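Local coordinates for ABC transporter, substrate binding protein (Mannopine) (Agrobacterium fabrum, PDB 5L9S) that probably serves as the periplasmic solute-binding component of an ABC transporter, taking up mannopine or a related compound, at residues Ile7-Gly12 / Leu61-Glu66; Ser91-Ala96 / Pro275-Ala280; Lys105-Ser110 / Val234-Ala239; Gly230-Gly235 / Arg301-Asp306. All coordinates share one frame; numbering follows the deposited sequence.

Contact 1: residues Ile7-Gly12 / Leu61-Glu66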
loop_
_atom_site.group_PDB
_atom_site.type_symbol
_atom_site.label_atom_id
_atom_site.label_comp_id
_atom_site.label_asym_id
_atom_site.label_seq_id
_atom_site.Cartn_x
_atom_site.Cartn_y
_atom_site.Cartn_z
ATOM N N ILE A 7 9.684 -6.238 17.399
ATOM C CA ILE A 7 9.145 -5.673 16.168
ATOM C C ILE A 7 8.434 -4.340 16.449
ATOM O O ILE A 7 7.675 -4.248 17.419
ATOM C CB ILE A 7 8.248 -6.703 15.368
ATOM C CG1 ILE A 7 7.831 -6.152 13.966
ATOM C CG2 ILE A 7 7.030 -7.190 16.168
ATOM C CD1 ILE A 7 7.324 -7.178 12.957
ATOM N N ALA A 8 8.657 -3.319 15.580
ATOM C CA ALA A 8 7.985 -2.024 15.694
ATOM C C ALA A 8 6.904 -1.875 14.618
ATOM O O ALA A 8 7.132 -2.198 13.450
ATOM C CB ALA A 8 8.982 -0.892 15.612
ATOM N N THR A 9 5.714 -1.410 15.039
ATOM C CA THR A 9 4.536 -1.179 14.189
ATOM C C THR A 9 3.976 0.212 14.542
ATOM O O THR A 9 4.488 0.853 15.474
ATOM C CB THR A 9 3.460 -2.298 14.399
ATOM O OG1 THR A 9 2.841 -2.171 15.681
ATOM C CG2 THR A 9 4.000 -3.712 14.216
ATOM N N THR A 10 2.910 0.661 13.830
ATOM C CA THR A 10 2.231 1.936 14.111
ATOM C C THR A 10 1.327 1.803 15.345
ATOM O O THR A 10 0.840 2.818 15.856
ATOM C CB THR A 10 1.469 2.480 12.910
ATOM O OG1 THR A 10 0.530 1.493 12.459
ATOM C CG2 THR A 10 2.380 2.947 11.797
ATOM N N GLY A 11 1.158 0.567 15.831
ATOM C CA GLY A 11 0.350 0.247 17.004
ATOM C C GLY A 11 -1.121 0.106 16.682
ATOM O O GLY A 11 -1.495 -0.134 15.527
ATOM N N GLY A 12 -1.942 0.241 17.718
ATOM C CA GLY A 12 -3.397 0.190 17.636
ATOM C C GLY A 12 -4.022 -1.035 17.004
ATOM O O GLY A 12 -3.720 -2.168 17.379
ATOM N N LEU A 61 13.024 -5.949 14.021
ATOM C CA LEU A 61 12.178 -5.713 12.851
ATOM C C LEU A 61 11.323 -4.485 13.026
ATOM O O LEU A 61 10.992 -4.122 14.148
ATOM C CB LEU A 61 11.247 -6.919 12.603
ATOM C CG LEU A 61 11.853 -8.286 12.312
ATOM C CD1 LEU A 61 10.825 -9.372 12.500
ATOM C CD2 LEU A 61 12.444 -8.355 10.921
ATOM N N TYR A 62 10.942 -3.866 11.912
ATOM C CA TYR A 62 9.996 -2.750 11.860
ATOM C C TYR A 62 9.238 -2.740 10.536
ATOM O O TYR A 62 9.738 -3.268 9.535
ATOM C CB TYR A 62 10.628 -1.384 12.202
ATOM C CG TYR A 62 11.481 -0.751 11.123
ATOM C CD1 TYR A 62 12.804 -1.137 10.936
ATOM C CD2 TYR A 62 10.979 0.272 10.320
ATOM C CE1 TYR A 62 13.608 -0.535 9.960
ATOM C CE2 TYR A 62 11.766 0.869 9.331
ATOM C CZ TYR A 62 13.086 0.474 9.167
ATOM O OH TYR A 62 13.875 1.047 8.199
ATOM N N LEU A 63 8.016 -2.202 10.541
ATOM C CA LEU A 63 7.238 -2.091 9.311
ATOM C C LEU A 63 7.388 -0.689 8.732
ATOM O O LEU A 63 7.458 0.284 9.475
ATOM C CB LEU A 63 5.739 -2.393 9.544
ATOM C CG LEU A 63 5.368 -3.745 10.162
ATOM C CD1 LEU A 63 3.894 -3.786 10.495
ATOM C CD2 LEU A 63 5.713 -4.910 9.238
ATOM N N ASP A 64 7.400 -0.579 7.408
ATOM C CA ASP A 64 7.431 0.702 6.692
ATOM C C ASP A 64 6.895 0.514 5.285
ATOM O O ASP A 64 6.944 -0.597 4.770
ATOM C CB ASP A 64 8.852 1.312 6.649
ATOM C CG ASP A 64 8.888 2.841 6.644
ATOM O OD1 ASP A 64 7.836 3.468 6.339
ATOM O OD2 ASP A 64 9.962 3.409 6.947
ATOM N N GLY A 65 6.423 1.594 4.668
ATOM C CA GLY A 65 5.917 1.579 3.303
ATOM C C GLY A 65 6.939 1.046 2.328
ATOM O O GLY A 65 8.140 1.248 2.525
ATOM N N GLU A 66 6.479 0.362 1.275
ATOM C CA GLU A 66 7.357 -0.272 0.289
ATOM C C GLU A 66 8.223 0.710 -0.517
ATOM O O GLU A 66 9.340 0.368 -0.907
ATOM C CB GLU A 66 6.580 -1.231 -0.630
ATOM C CG GLU A 66 5.610 -0.633 -1.643
ATOM C CD GLU A 66 5.054 -1.682 -2.591
ATOM O OE1 GLU A 66 5.847 -2.276 -3.356
ATOM O OE2 GLU A 66 3.836 -1.954 -2.527
#

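Contact 2: residues Ser91-Ala96 / Pro275-Ala280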
loop_
_atom_site.group_PDB
_atom_site.type_symbol
_atom_site.label_atom_id
_atom_site.label_comp_id
_atom_site.label_asym_id
_atom_site.label_seq_id
_atom_site.Cartn_x
_atom_site.Cartn_y
_atom_site.Cartn_z
ATOM N N SER A 91 8.049 -21.750 -4.421
ATOM C CA SER A 91 6.634 -21.510 -4.649
ATOM C C SER A 91 6.448 -20.279 -5.525
ATOM O O SER A 91 7.260 -19.344 -5.498
ATOM C CB SER A 91 5.902 -21.303 -3.319
ATOM O OG SER A 91 6.238 -20.079 -2.676
ATOM N N THR A 92 5.355 -20.290 -6.288
ATOM C CA THR A 92 4.906 -19.177 -7.113
ATOM C C THR A 92 3.624 -18.636 -6.475
ATOM O O THR A 92 2.929 -17.832 -7.105
ATOM C CB THR A 92 4.781 -19.582 -8.596
ATOM O OG1 THR A 92 4.042 -20.801 -8.712
ATOM C CG2 THR A 92 6.140 -19.713 -9.284
ATOM N N ASP A 93 3.328 -19.089 -5.206
ATOM C CA ASP A 93 2.187 -18.686 -4.369
ATOM C C ASP A 93 2.294 -17.210 -4.104
ATOM O O ASP A 93 1.299 -16.500 -4.177
ATOM C CB ASP A 93 2.188 -19.450 -3.020
ATOM C CG ASP A 93 1.240 -18.933 -1.935
ATOM O OD1 ASP A 93 0.008 -18.925 -2.174
ATOM O OD2 ASP A 93 1.729 -18.607 -0.819
ATOM N N LEU A 94 3.470 -16.755 -3.689
ATOM C CA LEU A 94 3.667 -15.348 -3.385
ATOM C C LEU A 94 3.672 -14.525 -4.665
ATOM O O LEU A 94 4.273 -14.920 -5.667
ATOM C CB LEU A 94 4.943 -15.112 -2.530
ATOM C CG LEU A 94 4.933 -15.704 -1.090
ATOM C CD1 LEU A 94 6.317 -15.719 -0.486
ATOM C CD2 LEU A 94 3.944 -14.983 -0.178
ATOM N N LEU A 95 2.941 -13.406 -4.628
ATOM C CA LEU A 95 2.803 -12.408 -5.680
ATOM C C LEU A 95 4.170 -11.763 -5.901
ATOM O O LEU A 95 5.029 -11.839 -5.016
ATOM C CB LEU A 95 1.755 -11.351 -5.253
ATOM C CG LEU A 95 0.260 -11.749 -5.372
ATOM C CD1 LEU A 95 -0.638 -10.690 -4.744
ATOM C CD2 LEU A 95 -0.176 -11.950 -6.852
ATOM N N ALA A 96 4.393 -11.154 -7.079
ATOM C CA ALA A 96 5.690 -10.547 -7.419
ATOM C C ALA A 96 6.214 -9.513 -6.399
ATOM O O ALA A 96 5.431 -8.769 -5.791
ATOM C CB ALA A 96 5.636 -9.940 -8.810
ATOM N N PRO A 275 -3.111 -9.662 0.851
ATOM C CA PRO A 275 -1.892 -10.342 1.335
ATOM C C PRO A 275 -0.977 -10.748 0.170
ATOM O O PRO A 275 -1.501 -10.894 -0.951
ATOM C CB PRO A 275 -2.441 -11.567 2.093
ATOM C CG PRO A 275 -3.735 -11.851 1.460
ATOM C CD PRO A 275 -4.284 -10.560 0.899
ATOM N N PRO A 276 0.362 -10.974 0.394
ATOM C CA PRO A 276 1.240 -11.353 -0.730
ATOM C C PRO A 276 1.007 -12.751 -1.319
ATOM O O PRO A 276 1.471 -13.020 -2.410
ATOM C CB PRO A 276 2.648 -11.209 -0.129
ATOM C CG PRO A 276 2.465 -11.494 1.312
ATOM C CD PRO A 276 1.152 -10.830 1.635
ATOM N N SER A 277 0.334 -13.645 -0.576
ATOM C CA SER A 277 0.047 -15.014 -0.986
ATOM C C SER A 277 -1.230 -15.074 -1.817
ATOM O O SER A 277 -2.238 -14.483 -1.450
ATOM C CB SER A 277 -0.047 -15.917 0.247
ATOM O OG SER A 277 -0.495 -17.232 -0.029
ATOM N N GLN A 278 -1.186 -15.788 -2.937
ATOM C CA GLN A 278 -2.345 -15.991 -3.807
ATOM C C GLN A 278 -3.373 -16.930 -3.142
ATOM O O GLN A 278 -4.585 -16.737 -3.322
ATOM C CB GLN A 278 -1.891 -16.511 -5.160
ATOM C CG GLN A 278 -1.103 -15.442 -5.908
ATOM C CD GLN A 278 -0.777 -15.866 -7.303
ATOM O OE1 GLN A 278 -1.659 -15.962 -8.172
ATOM N NE2 GLN A 278 0.498 -16.148 -7.538
ATOM N N LYS A 279 -2.882 -17.897 -2.336
ATOM C CA LYS A 279 -3.698 -18.824 -1.575
ATOM C C LYS A 279 -4.455 -18.071 -0.506
ATOM O O LYS A 279 -5.635 -18.354 -0.326
ATOM C CB LYS A 279 -2.843 -19.954 -0.945
ATOM C CG LYS A 279 -3.642 -21.142 -0.409
ATOM C CD LYS A 279 -2.961 -22.465 -0.731
ATOM C CE LYS A 279 -3.970 -23.565 -1.014
ATOM N NZ LYS A 279 -4.454 -24.234 0.223
ATOM N N ALA A 280 -3.791 -17.118 0.201
ATOM C CA ALA A 280 -4.391 -16.292 1.255
ATOM C C ALA A 280 -5.520 -15.432 0.695
ATOM O O ALA A 280 -6.565 -15.371 1.334
ATOM C CB ALA A 280 -3.335 -15.426 1.930
#

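Contact 3: residues Lys105-Ser110 / Val234-Ala239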
loop_
_atom_site.group_PDB
_atom_site.type_symbol
_atom_site.label_atom_id
_atom_site.label_comp_id
_atom_site.label_asym_id
_atom_site.label_seq_id
_atom_site.Cartn_x
_atom_site.Cartn_y
_atom_site.Cartn_z
ATOM N N LYS A 105 7.083 -8.427 1.906
ATOM C CA LYS A 105 5.774 -7.795 1.846
ATOM C C LYS A 105 4.889 -8.344 2.969
ATOM O O LYS A 105 4.788 -9.559 3.157
ATOM C CB LYS A 105 5.092 -8.008 0.483
ATOM C CG LYS A 105 4.054 -6.926 0.136
ATOM C CD LYS A 105 4.614 -5.818 -0.822
ATOM C CE LYS A 105 4.442 -6.147 -2.290
ATOM N NZ LYS A 105 5.311 -5.327 -3.181
ATOM N N LEU A 106 4.255 -7.442 3.716
ATOM C CA LEU A 106 3.334 -7.852 4.756
ATOM C C LEU A 106 1.953 -7.868 4.127
ATOM O O LEU A 106 1.325 -8.925 4.048
ATOM C CB LEU A 106 3.389 -6.889 5.944
ATOM C CG LEU A 106 2.520 -7.266 7.107
ATOM C CD1 LEU A 106 3.142 -8.383 7.925
ATOM C CD2 LEU A 106 2.265 -6.079 7.977
ATOM N N GLN A 107 1.489 -6.706 3.651
ATOM C CA GLN A 107 0.164 -6.561 3.051
ATOM C C GLN A 107 0.154 -5.332 2.154
ATOM O O GLN A 107 0.972 -4.434 2.360
ATOM C CB GLN A 107 -0.931 -6.465 4.138
ATOM C CG GLN A 107 -0.661 -5.454 5.258
ATOM C CD GLN A 107 -0.881 -3.989 4.966
ATOM O OE1 GLN A 107 -0.490 -3.149 5.780
ATOM N NE2 GLN A 107 -1.493 -3.616 3.836
ATOM N N SER A 108 -0.802 -5.253 1.211
ATOM C CA SER A 108 -0.906 -4.099 0.313
ATOM C C SER A 108 -2.313 -3.495 0.305
ATOM O O SER A 108 -3.311 -4.165 0.557
ATOM C CB SER A 108 -0.424 -4.428 -1.099
ATOM O OG SER A 108 0.957 -4.719 -1.176
ATOM N N THR A 109 -2.372 -2.217 0.036
ATOM C CA THR A 109 -3.602 -1.482 0.055
ATOM C C THR A 109 -3.783 -0.873 -1.323
ATOM O O THR A 109 -2.804 -0.628 -2.033
ATOM C CB THR A 109 -3.590 -0.552 1.297
ATOM O OG1 THR A 109 -3.967 -1.369 2.407
ATOM C CG2 THR A 109 -4.586 0.569 1.220
ATOM N N SER A 110 -5.033 -0.677 -1.718
ATOM C CA SER A 110 -5.353 -0.124 -3.015
ATOM C C SER A 110 -5.785 1.337 -2.959
ATOM O O SER A 110 -6.399 1.787 -1.991
ATOM C CB SER A 110 -6.428 -0.964 -3.701
ATOM O OG SER A 110 -5.981 -2.274 -4.009
ATOM N N VAL A 234 -0.164 -0.638 -3.227
ATOM C CA VAL A 234 1.013 -0.197 -2.475
ATOM C C VAL A 234 0.906 -0.742 -1.067
ATOM O O VAL A 234 -0.114 -0.565 -0.403
ATOM C CB VAL A 234 1.152 1.368 -2.476
ATOM C CG1 VAL A 234 2.443 1.822 -1.796
ATOM C CG2 VAL A 234 1.090 1.938 -3.893
ATOM N N GLY A 235 1.966 -1.351 -0.591
ATOM C CA GLY A 235 1.946 -1.862 0.770
ATOM C C GLY A 235 3.141 -1.565 1.645
ATOM O O GLY A 235 3.938 -0.654 1.383
ATOM N N ASP A 236 3.207 -2.328 2.739
ATOM C CA ASP A 236 4.223 -2.261 3.778
ATOM C C ASP A 236 5.149 -3.437 3.687
ATOM O O ASP A 236 4.716 -4.544 3.357
ATOM C CB ASP A 236 3.569 -2.232 5.185
ATOM C CG ASP A 236 2.877 -0.929 5.583
ATOM O OD1 ASP A 236 2.776 -0.010 4.728
ATOM O OD2 ASP A 236 2.437 -0.827 6.749
ATOM N N ARG A 237 6.398 -3.215 4.043
ATOM C CA ARG A 237 7.426 -4.240 4.093
ATOM C C ARG A 237 7.895 -4.475 5.536
ATOM O O ARG A 237 7.871 -3.545 6.337
ATOM C CB ARG A 237 8.615 -3.877 3.177
ATOM C CG ARG A 237 8.190 -3.542 1.748
ATOM C CD ARG A 237 9.272 -3.727 0.710
ATOM N NE ARG A 237 9.409 -5.144 0.435
ATOM C CZ ARG A 237 9.028 -5.748 -0.683
ATOM N NH1 ARG A 237 8.573 -5.041 -1.711
ATOM N NH2 ARG A 237 9.144 -7.059 -0.800
ATOM N N ILE A 238 8.289 -5.731 5.872
ATOM C CA ILE A 238 8.856 -6.114 7.178
ATOM C C ILE A 238 10.351 -5.997 6.947
ATOM O O ILE A 238 10.889 -6.746 6.136
ATOM C CB ILE A 238 8.486 -7.560 7.652
ATOM C CG1 ILE A 238 6.996 -7.925 7.368
ATOM C CG2 ILE A 238 8.878 -7.781 9.144
ATOM C CD1 ILE A 238 6.738 -9.434 7.111
ATOM N N ALA A 239 11.011 -5.032 7.594
ATOM C CA ALA A 239 12.456 -4.832 7.423
ATOM C C ALA A 239 13.240 -5.299 8.653
ATOM O O ALA A 239 12.759 -5.188 9.781
ATOM C CB ALA A 239 12.748 -3.374 7.132
#

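Contact 4: residues Gly230-Gly235 / Arg301-Asp306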
loop_
_atom_site.group_PDB
_atom_site.type_symbol
_atom_site.label_atom_id
_atom_site.label_comp_id
_atom_site.label_asym_id
_atom_site.label_seq_id
_atom_site.Cartn_x
_atom_site.Cartn_y
_atom_site.Cartn_z
ATOM N N GLY A 230 -6.361 -0.353 -13.360
ATOM C CA GLY A 230 -5.328 0.631 -13.080
ATOM C C GLY A 230 -5.235 1.033 -11.619
ATOM O O GLY A 230 -4.677 2.092 -11.306
ATOM N N ALA A 231 -5.773 0.191 -10.702
ATOM C CA ALA A 231 -5.695 0.463 -9.260
ATOM C C ALA A 231 -4.238 0.393 -8.804
ATOM O O ALA A 231 -3.471 -0.409 -9.318
ATOM C CB ALA A 231 -6.523 -0.556 -8.489
ATOM N N PHE A 232 -3.846 1.251 -7.871
ATOM C CA PHE A 232 -2.484 1.267 -7.360
ATOM C C PHE A 232 -2.382 0.424 -6.081
ATOM O O PHE A 232 -2.990 0.761 -5.059
ATOM C CB PHE A 232 -1.993 2.711 -7.176
ATOM C CG PHE A 232 -2.116 3.544 -8.436
ATOM C CD1 PHE A 232 -1.120 3.517 -9.415
ATOM C CD2 PHE A 232 -3.225 4.361 -8.645
ATOM C CE1 PHE A 232 -1.251 4.260 -10.594
ATOM C CE2 PHE A 232 -3.345 5.116 -9.824
ATOM C CZ PHE A 232 -2.366 5.049 -10.792
ATOM N N LEU A 233 -1.647 -0.699 -6.161
ATOM C CA LEU A 233 -1.436 -1.611 -5.024
ATOM C C LEU A 233 -0.119 -1.330 -4.365
ATOM O O LEU A 233 0.923 -1.663 -4.911
ATOM C CB LEU A 233 -1.542 -3.075 -5.448
ATOM C CG LEU A 233 -1.746 -4.086 -4.323
ATOM C CD1 LEU A 233 -3.125 -3.979 -3.704
ATOM C CD2 LEU A 233 -1.497 -5.482 -4.813
ATOM N N VAL A 234 -0.164 -0.638 -3.227
ATOM C CA VAL A 234 1.013 -0.197 -2.475
ATOM C C VAL A 234 0.906 -0.742 -1.067
ATOM O O VAL A 234 -0.114 -0.565 -0.403
ATOM C CB VAL A 234 1.152 1.368 -2.476
ATOM C CG1 VAL A 234 2.443 1.822 -1.796
ATOM C CG2 VAL A 234 1.090 1.938 -3.893
ATOM N N GLY A 235 1.966 -1.351 -0.591
ATOM C CA GLY A 235 1.946 -1.862 0.770
ATOM C C GLY A 235 3.141 -1.565 1.645
ATOM O O GLY A 235 3.938 -0.654 1.383
ATOM N N ARG A 301 -4.393 -6.245 -14.100
ATOM C CA ARG A 301 -4.947 -4.884 -14.228
ATOM C C ARG A 301 -4.369 -3.852 -13.248
ATOM O O ARG A 301 -4.449 -2.651 -13.524
ATOM C CB ARG A 301 -6.474 -4.901 -14.069
ATOM C CG ARG A 301 -7.201 -5.865 -14.958
ATOM C CD ARG A 301 -8.610 -5.421 -15.206
ATOM N NE ARG A 301 -9.431 -5.604 -14.016
ATOM C CZ ARG A 301 -10.611 -5.018 -13.832
ATOM N NH1 ARG A 301 -11.116 -4.213 -14.764
ATOM N NH2 ARG A 301 -11.303 -5.243 -12.726
ATOM N N ILE A 302 -3.880 -4.309 -12.087
ATOM C CA ILE A 302 -3.334 -3.439 -11.049
ATOM C C ILE A 302 -1.948 -2.867 -11.447
ATOM O O ILE A 302 -1.187 -3.488 -12.198
ATOM C CB ILE A 302 -3.337 -4.183 -9.654
ATOM C CG1 ILE A 302 -4.539 -3.840 -8.804
ATOM C CG2 ILE A 302 -2.067 -4.007 -8.837
ATOM C CD1 ILE A 302 -5.678 -4.703 -9.026
ATOM N N ILE A 303 -1.637 -1.687 -10.910
ATOM C CA ILE A 303 -0.356 -1.002 -11.077
ATOM C C ILE A 303 0.465 -1.195 -9.790
ATOM O O ILE A 303 0.007 -0.894 -8.683
ATOM C CB ILE A 303 -0.540 0.517 -11.399
ATOM C CG1 ILE A 303 -1.552 0.783 -12.556
ATOM C CG2 ILE A 303 0.798 1.206 -11.637
ATOM C CD1 ILE A 303 -1.290 0.163 -13.820
ATOM N N VAL A 304 1.668 -1.681 -9.950
ATOM C CA VAL A 304 2.581 -1.899 -8.833
ATOM C C VAL A 304 3.683 -0.832 -8.893
ATOM O O VAL A 304 4.142 -0.526 -9.995
ATOM C CB VAL A 304 3.054 -3.377 -8.774
ATOM C CG1 VAL A 304 4.531 -3.513 -8.422
ATOM C CG2 VAL A 304 2.171 -4.191 -7.828
ATOM N N PRO A 305 4.043 -0.168 -7.764
ATOM C CA PRO A 305 5.038 0.919 -7.850
ATOM C C PRO A 305 6.452 0.494 -8.255
ATOM O O PRO A 305 6.883 -0.621 -7.938
ATOM C CB PRO A 305 5.044 1.489 -6.415
ATOM C CG PRO A 305 4.639 0.341 -5.550
ATOM C CD PRO A 305 3.591 -0.365 -6.366
ATOM N N ASP A 306 7.165 1.387 -8.944
ATOM C CA ASP A 306 8.590 1.231 -9.232
ATOM C C ASP A 306 9.225 2.107 -8.134
ATOM O O ASP A 306 9.297 3.330 -8.285
ATOM C CB ASP A 306 8.968 1.731 -10.642
ATOM C CG ASP A 306 10.463 1.729 -10.984
ATOM O OD1 ASP A 306 11.294 1.448 -10.076
ATOM O OD2 ASP A 306 10.801 1.993 -12.167
#

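Contact 1: residues Ile7-Gly12 / Leu61-Glu66
Ile7 packs on Leu61 and Ala8 on Tyr62 from two faces of a parallel strand pair, and these four residues form its tight part. On the first face the side-chain branch of Ile7 lies against its neighbour, CG1 3.8 Å from Leu61 CB; having CG1 anti to the backbone N (chi1 -173°) puts it there. On the other face Ala8 CB meets Tyr62 CB at 3.8 Å, and the tyrosine ring then leads off from the seam. Ala8 is gripped twice: its N donates to Leu61 O over 2.9 Å, and its O accepts from Leu63 N over 3.0 Å. Strand 4-9 is flanked by strands 33-38 and 61-65; helix 12-30 leads from 4-9 to 33-38 and helix 41-53 from there to 61-65, the beta-alpha-beta order (2-1-3) that begins a lobe of a type II periplasmic binding protein. Beyond Ala8 the pair opens: Thr9 CA and Leu63 CA are 5.7 Å apart, and the last touch is Thr9 CG2 alongside Leu63 CD1 at 3.7 Å. Thr9 OG1 accepts from Gly11 N (3.2 Å), an ST turn that swings the chain away toward solvent, where Thr10 and Gly12 are exposed.

Contact 2: residues Ser91-Ala96 / Pro275-Ala280
Leu94 and Ser277 are joined by a single backbone bridge, with their CA atoms 4.4 Å apart: Asp93 O accepts from Gln278 N at 2.9 Å, and Pro276 O takes a nearly straight bond (175°) from Leu95 N at 2.7 Å. Around this bridge the Asp93 carboxylate is the main polar grip. With CG anti to the backbone N (chi1 168°), it reaches over the start of helix 278-283 and straddles the Ser277 hydroxyl, whose OG lies 2.7 Å from Asp93 OD2 and 2.8 Å from Asp93 OD1, without a clear choice between them. Asp93 OD1 also receives Lys279 N at 3.1 Å, nearly along its C-O axis. Ser277 is itself the N-cap and accepts weakly from Ala280 N; serine and aspartate thus cover the first amides of the helix together, and the positive helix end would probably favour a charged carboxylate. Gln278 NE2 adds a weak bond to Asp93 O. Apolar contacts flank the polar centre: Leu95 CD2 rests on Gln278 CG at 3.7 Å, the two side chains crossing at a slant, while Leu94 CD2 meets the Pro276 ring at CB, 4.0 Å away. The loop 91-96 runs between the half-cystines Cys85 and Cys99, and Pro275 and Pro276 follow soon after the Cys268-Cys273 disulfide. Both prolines lean on Gln264 of helix 261-271, Leu95 and Gln278 touch helix 295-300, and the Pro276 ring lies against the backbone of strand 103-116.

Contact 3: residues Lys105-Ser110 / Val234-Ala239
Lys105 faces Arg237 as a non-hydrogen-bonded antiparallel pair, its CD lying 4.1 Å above one face of the guanidinium, offset toward the rim. Lys105 NZ is 3.6 Å from Arg237 NH1, two cations beside the carboxylate of Glu66, with which the lysine makes a salt bridge and against which the arginine packs. Arg237 is held in addition by the carbonyls of Asp97 and Gly103. At Leu106 the strand kinks (psi -61°), making a beta bulge in which Leu106 and Gln107 together stand opposite Asp236. Leu106 N gives Asp236 O an almost straight bond of 3.0 Å. Leu106 CG stands opposite its own backbone N, which brings CD1 against Ile238 CD1 at 3.8 Å, the side chains crossing at about a right angle. Strands 103-116 and 224-240 are long and run antiparallel between the two lobes, consistent with the interdomain hinge of a type II binding protein. Gln107 O accepts from Asp236 N at 3.1 Å. The Gln107 and Asp236 side chains lie side by side and point the same way, the amide and carboxylate planes turned 49° from each other, and Asp236 OD2 is bonded to the hydroxyl of Tyr14. Ser108 sits tight on Gly235, its OG 3.6 Å from Gly235 CA. Thr109 and Val234 close the register with a hydrogen-bonded pair: Thr109 O accepts from Val234 N nearly head-on, whereas Thr109 N approaches Val234 O at 2.8 Å from above the carbonyl plane, 48° out of it.

Contact 4: residues Gly230-Gly235 / Arg301-Asp306
The Phe232 ring meets Ile303 obliquely, its CD1 3.6 Å from Ile303 CB, the two side chains lying alongside and pointing the same way. Over one ring face sits Gly230 O, offset toward the rim, and the Trp127 ring also meets the phenyl group while its NE1 donates to that same Gly230 O. Ile303 reaches both the phenyl ring and Gly230 O: CG2, anti to the backbone N, runs along CD1 and CE1 of Phe232, and CG1, beside the N (chi1 -50°), touches Gly230 O at 3.6 Å. Three backbone bonds hold the two chains together. Ala231 O takes a straight bond (177°) from Ile303 N at 2.7 Å, and Ile303 O accepts from Leu233 N at 3.0 Å. At the entry Gly230 N donates to Arg301 O over 3.0 Å, coming from above the carbonyl plane. Ile302 fills the other side with two branches, CG1 on Ala231 CB at 3.8 Å and CG2 on Leu233 CB at 3.6 Å. Farther on, Pro305 CD closes on Leu233 O at 3.3 Å, and the proline also leans on Trp149 of helix 149-158. The segments run roughly the same way, their end-to-end directions 39° apart, but Phe232 and Ile303 form a single bridge and 301-306 is no regular strand. This loop, leading from helix 295-300 to helix 307-325, borders strand 224-240, one of the long strands that probably link the two lobes of a type II periplasmic binding protein.

In the fold
Contact 3 lies centrally, about 5 Å from the centre of the chain, and the others border it. Contact 1 is about 10 Å away, centre to centre, in the same sheet: strand 61-65 pairs with 224-240, where Glu66 N lies 2.7 Å from Gly235 O, a probable hydrogen bond. Contact 4 shares Val234 and Gly235 with contact 3, and Glu66 also packs on Pro305, which ties contacts 1 and 4 together although their centres are about 21 Å apart. Contact 2 meets contact 3 where Pro276 CD packs 3.1 Å from Leu106 O, without touching contacts 1 or 4. The lobe core thus continues into the interlobe strands; no ligand occupies this open form.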